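Local coordinates for protein imidazolonepropionase (Unidentified, PDB 2Q09) that catalyses the metal-dependent hydrolytic opening of the imidazolone ring of imidazolone-5-propanoate to give N-formimidoyl-L-glutamate, the third step of histidine degradation, at residues 172-177 / 240-245; 223-228 / 252-257. All blocks are in the same frame, centred on the assembly; numbering follows the deposited sequence.

Contact 1 (172-177 / 240-245); sequences TLLAAH and KGHMDQ. With FE (Fe (III) ion), chain B; DI6 (3-[(4S)-2,5-dioxoimidazolidin-4-yl]propanoic acid), chain C.
Thr172 and Lys240 face each other with their CA atoms 9.0 Å apart, and Leu174 and Gly241 keep a similar spacing. That gap fits two strands separated by one other in the TIM barrel of the amidohydrolase family: strand 210-213 runs between them, so side chains inside the barrel make the contact. Lys240 and Thr172 approach tip to tip, with NZ 3.4 Å from OG1. The lysine chain is extended about CG-CD's inner bond but turns at chi3 (67°), which brings CE and NZ round to the threonine. Glu139 secures both ends, by a salt bridge to NZ and a hydrogen bond with OG1, while a water donates to OG1 and accepts from NZ.

Next along the strands, Leu174 crosses His242 at about a right angle, its CD2 4.0 Å from CE1 of His242. The same methyl sits over the centre of one face of the His177 ring, so one methyl touches both histidines. His242 NE2 binds the iron at 2.3 Å; His72, His74 and Asp317 complete the protein ligands. His177 NE2 accepts a hydrogen bond from N4 of the inhibitor at 2.7 Å, with the donor near the ring plane. Replacing His177 with an alanine would probably leave N4 without this acceptor and Leu174 CD2 without the ring beneath it. Gln245, extended, grips the far side of the inhibitor's dioxoimidazolidine ring: OE1 accepts from N1, and NE2 donates to O2 at 2.9 Å and a nearly straight 175°.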
# COMPACT_ATOMS: atom_id res chain seq x y z
N THR A 172 1.65 -9.66 -1.31
CA THR A 172 1.76 -9.99 0.09
C THR A 172 0.82 -11.12 0.45
O THR A 172 -0.39 -11.04 0.20
CB THR A 172 1.44 -8.77 0.97
OG1 THR A 172 2.37 -7.71 0.67
CG2 THR A 172 1.57 -9.12 2.44
N LEU A 173 1.37 -12.18 1.03
CA LEU A 173 0.57 -13.33 1.44
C LEU A 173 -0.11 -13.04 2.76
O LEU A 173 0.55 -12.87 3.79
CB LEU A 173 1.47 -14.56 1.60
CG LEU A 173 0.74 -15.83 2.05
CD1 LEU A 173 -0.17 -16.30 0.93
CD2 LEU A 173 1.75 -16.91 2.40
N LEU A 174 -1.44 -12.97 2.74
CA LEU A 174 -2.20 -12.70 3.95
C LEU A 174 -3.16 -13.84 4.25
O LEU A 174 -4.37 -13.63 4.42
CB LEU A 174 -2.99 -11.39 3.79
CG LEU A 174 -3.81 -10.90 4.98
CD1 LEU A 174 -2.90 -10.54 6.14
CD2 LEU A 174 -4.63 -9.68 4.56
N ALA A 175 -2.64 -15.06 4.30
CA ALA A 175 -3.46 -16.23 4.58
C ALA A 175 -3.97 -16.17 6.02
O ALA A 175 -5.02 -16.72 6.35
CB ALA A 175 -2.65 -17.51 4.36
N ALA A 176 -3.22 -15.49 6.88
CA ALA A 176 -3.60 -15.34 8.28
C ALA A 176 -4.48 -14.10 8.48
O ALA A 176 -4.28 -13.31 9.39
CB ALA A 176 -2.36 -15.25 9.16
N HIS A 177 -5.47 -13.94 7.60
CA HIS A 177 -6.40 -12.81 7.66
C HIS A 177 -7.55 -13.16 8.59
O HIS A 177 -8.17 -12.29 9.21
CB HIS A 177 -6.94 -12.53 6.25
CG HIS A 177 -7.56 -11.18 6.10
ND1 HIS A 177 -8.14 -10.76 4.92
CD2 HIS A 177 -7.66 -10.13 6.95
CE1 HIS A 177 -8.57 -9.52 5.05
NE2 HIS A 177 -8.29 -9.11 6.28
N LYS A 240 5.13 -8.20 7.79
CA LYS A 240 4.41 -6.98 8.16
C LYS A 240 3.15 -7.46 8.87
O LYS A 240 2.96 -8.67 9.04
CB LYS A 240 4.02 -6.18 6.92
CG LYS A 240 2.93 -6.84 6.08
CD LYS A 240 2.56 -6.00 4.86
CE LYS A 240 3.71 -5.94 3.87
NZ LYS A 240 3.34 -5.17 2.65
N GLY A 241 2.30 -6.54 9.31
CA GLY A 241 1.09 -6.98 9.98
C GLY A 241 0.02 -5.95 10.24
O GLY A 241 0.29 -4.75 10.35
N HIS A 242 -1.22 -6.43 10.31
CA HIS A 242 -2.37 -5.59 10.61
C HIS A 242 -2.36 -5.54 12.14
O HIS A 242 -2.86 -6.45 12.79
CB HIS A 242 -3.67 -6.24 10.14
CG HIS A 242 -3.94 -6.07 8.67
ND1 HIS A 242 -3.14 -6.61 7.69
CD2 HIS A 242 -4.96 -5.45 8.03
CE1 HIS A 242 -3.66 -6.33 6.50
NE2 HIS A 242 -4.76 -5.63 6.68
N MSE A 243 -1.80 -4.47 12.71
CA MSE A 243 -1.69 -4.37 14.16
C MSE A 243 -2.48 -3.28 14.88
O MSE A 243 -2.72 -2.19 14.34
CB MSE A 243 -0.22 -4.23 14.56
CG MSE A 243 0.33 -5.41 15.32
SE MSE A 243 0.23 -7.01 14.28
CE MSE A 243 1.71 -6.66 13.13
N ASP A 244 -2.87 -3.60 16.11
CA ASP A 244 -3.58 -2.67 16.98
C ASP A 244 -4.75 -1.91 16.36
O ASP A 244 -4.92 -0.72 16.64
CB ASP A 244 -2.58 -1.68 17.58
CG ASP A 244 -1.43 -2.36 18.29
OD1 ASP A 244 -1.69 -3.26 19.12
OD2 ASP A 244 -0.26 -2.00 18.03
N GLN A 245 -5.54 -2.57 15.53
CA GLN A 245 -6.68 -1.91 14.92
C GLN A 245 -7.88 -1.89 15.87
O GLN A 245 -8.58 -0.88 15.98
CB GLN A 245 -7.08 -2.62 13.61
CG GLN A 245 -8.26 -1.99 12.88
CD GLN A 245 -8.67 -2.76 11.64
OE1 GLN A 245 -8.43 -3.97 11.54
NE2 GLN A 245 -9.31 -2.08 10.70
FE FE B . -5.92 -4.17 5.29
N1 DI6 C . -8.79 -5.23 8.98
C2 DI6 C . -9.66 -4.60 8.16
O2 DI6 C . -10.22 -3.54 8.37
C3 DI6 C . -9.77 -5.49 6.90
N4 DI6 C . -8.87 -6.61 7.23
C5 DI6 C . -8.34 -6.37 8.45
O5 DI6 C . -7.54 -7.11 9.00
C6 DI6 C . -11.21 -5.94 6.68
C7 DI6 C . -11.37 -6.83 5.45
C8 DI6 C . -12.80 -7.31 5.17
O9 DI6 C . -13.05 -7.75 4.04
O10 DI6 C . -13.68 -7.24 6.07
O HOH W 1 4.70 -6.40 -0.02
O HOH W 2 -7.69 -3.41 6.79

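Contact 2 (223-228 / 252-257); sequences AQTEQV and STLAAN
Leu254 reaches across to Thr225 and Glu226, bridging two helices on the outside of the barrel, 222-234 and 251-257, which flank strand 238-243 in sequence. The backbones come nearest at Glu226 and Leu254, whose CA atoms are 7.4 Å apart, and the two segments bury 119 Å² in all.

Nonpolar contacts carry the whole meeting, through a single methyl. With CG anti to the backbone N (chi1 172°), the leucine extends from its own helix and sets CD2 against the other one. There CD2 is 3.9 Å from CG2 of Thr225, the two side chains passing alongside one another and pointing opposite ways. It also lies 3.9 Å from the backbone N of Glu226 and 4.1 Å from CB of the same residue, so the methyl rests on the helix backbone as well as on the threonine. Of the Glu226 side chain, CB is the atom that meets the leucine; beyond CG the chain runs extended, at the partly exposed margin. Thr225 further packs on Val213 of strand 210-213 and on Cys215 in the loop that follows, joining the helix to the barrel wall.

The polar bonds of these residues are made within their own helix or with other parts of the fold, not across the pair. Thr225 OG1 is hydrogen-bonded to Ser221 O one turn earlier, leaving the methyl branch to meet the leucine. Within the helices, backbone bonds such as Gln227 N to Ala223 O and Ala256 N to Ser252 O keep the regular turns.

No hydrogen bond or salt bridge spans the segments, and the Thr225 side chain is about 11 Å from the inhibitor, nearest atoms. The chemistry therefore implies plain helix-to-helix packing, dependent on shape rather than on directional bonds.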
# COMPACT_ATOMS: atom_id res chain seq x y z
N ALA A 223 0.99 -15.37 19.72
CA ALA A 223 1.71 -16.63 19.58
C ALA A 223 1.55 -17.20 18.17
O ALA A 223 2.52 -17.62 17.56
CB ALA A 223 1.20 -17.64 20.61
N GLN A 224 0.33 -17.20 17.66
CA GLN A 224 0.07 -17.71 16.32
C GLN A 224 0.73 -16.81 15.28
O GLN A 224 1.15 -17.28 14.23
CB GLN A 224 -1.43 -17.79 16.08
CG GLN A 224 -2.14 -18.69 17.07
CD GLN A 224 -3.64 -18.68 16.91
OE1 GLN A 224 -4.25 -17.62 16.83
NE2 GLN A 224 -4.24 -19.86 16.87
N THR A 225 0.81 -15.52 15.59
CA THR A 225 1.43 -14.57 14.68
C THR A 225 2.92 -14.85 14.61
O THR A 225 3.53 -14.78 13.54
CB THR A 225 1.21 -13.11 15.17
OG1 THR A 225 -0.19 -12.80 15.17
CG2 THR A 225 1.94 -12.13 14.26
N GLU A 226 3.51 -15.19 15.75
CA GLU A 226 4.93 -15.48 15.80
C GLU A 226 5.28 -16.71 14.97
O GLU A 226 6.33 -16.75 14.33
CB GLU A 226 5.37 -15.71 17.24
CG GLU A 226 6.77 -16.24 17.37
CD GLU A 226 7.20 -16.36 18.81
OE1 GLU A 226 6.43 -16.94 19.61
OE2 GLU A 226 8.30 -15.88 19.15
N GLN A 227 4.40 -17.71 14.98
CA GLN A 227 4.62 -18.92 14.21
C GLN A 227 4.74 -18.59 12.73
O GLN A 227 5.58 -19.13 12.02
CB GLN A 227 3.47 -19.91 14.44
CG GLN A 227 3.50 -20.58 15.81
CD GLN A 227 4.81 -21.31 16.06
OE1 GLN A 227 5.67 -20.82 16.79
NE2 GLN A 227 4.97 -22.47 15.44
N VAL A 228 3.87 -17.70 12.26
CA VAL A 228 3.90 -17.30 10.86
C VAL A 228 5.20 -16.59 10.49
O VAL A 228 5.85 -16.98 9.53
CB VAL A 228 2.71 -16.38 10.53
CG1 VAL A 228 2.91 -15.73 9.16
CG2 VAL A 228 1.42 -17.19 10.53
N SER A 252 2.67 -5.13 17.51
CA SER A 252 3.62 -4.21 16.91
C SER A 252 5.04 -4.46 17.42
O SER A 252 6.00 -4.36 16.66
CB SER A 252 3.21 -2.76 17.20
OG SER A 252 2.03 -2.43 16.49
N THR A 253 5.18 -4.79 18.70
CA THR A 253 6.50 -5.06 19.27
C THR A 253 7.08 -6.36 18.73
O THR A 253 8.28 -6.49 18.54
CB THR A 253 6.44 -5.12 20.81
OG1 THR A 253 6.07 -3.84 21.33
CG2 THR A 253 7.80 -5.52 21.38
N LEU A 254 6.21 -7.34 18.49
CA LEU A 254 6.65 -8.62 17.96
C LEU A 254 7.15 -8.41 16.53
O LEU A 254 8.23 -8.87 16.16
CB LEU A 254 5.48 -9.61 17.96
CG LEU A 254 5.72 -10.95 17.26
CD1 LEU A 254 6.82 -11.74 17.97
CD2 LEU A 254 4.42 -11.74 17.25
N ALA A 255 6.35 -7.71 15.74
CA ALA A 255 6.70 -7.42 14.36
C ALA A 255 8.02 -6.67 14.29
O ALA A 255 8.88 -6.96 13.46
CB ALA A 255 5.59 -6.61 13.69
N ALA A 256 8.19 -5.70 15.18
CA ALA A 256 9.43 -4.92 15.21
C ALA A 256 10.62 -5.82 15.52
O ALA A 256 11.71 -5.62 14.98
CB ALA A 256 9.32 -3.80 16.26
N ASN A 257 10.42 -6.82 16.37
CA ASN A 257 11.50 -7.73 16.73
C ASN A 257 11.84 -8.68 15.59
O ASN A 257 12.91 -9.29 15.58
CB ASN A 257 11.14 -8.54 17.97
CG ASN A 257 11.09 -7.69 19.22
OD1 ASN A 257 11.87 -6.75 19.38
ND2 ASN A 257 10.18 -8.02 20.14

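Overall arrangement
From the N terminus the chain passes segment 172-177 at the end of strand 168-176, helix segment 223-228, segment 240-245 on strand 238-243 and its following loop, then helix segment 252-257, so the two contacts cross instead of nesting. Contact 1 closes a loop over 62 intervening residues and brings together two barrel strands around the metal and ligand; contact 2 closes a shorter one, over 23 residues, between helices of the outer layer. Strand 238-243, which supplies one side of contact 1, lies in sequence between the two helices of contact 2. Side chains join the contacts directly: Asp244 OD2 probably hydrogen-bonds with Ser252 OG at 2.8 Å, and CE of the selenomethionine Met243 packs 3.9 Å from Ala255 CB.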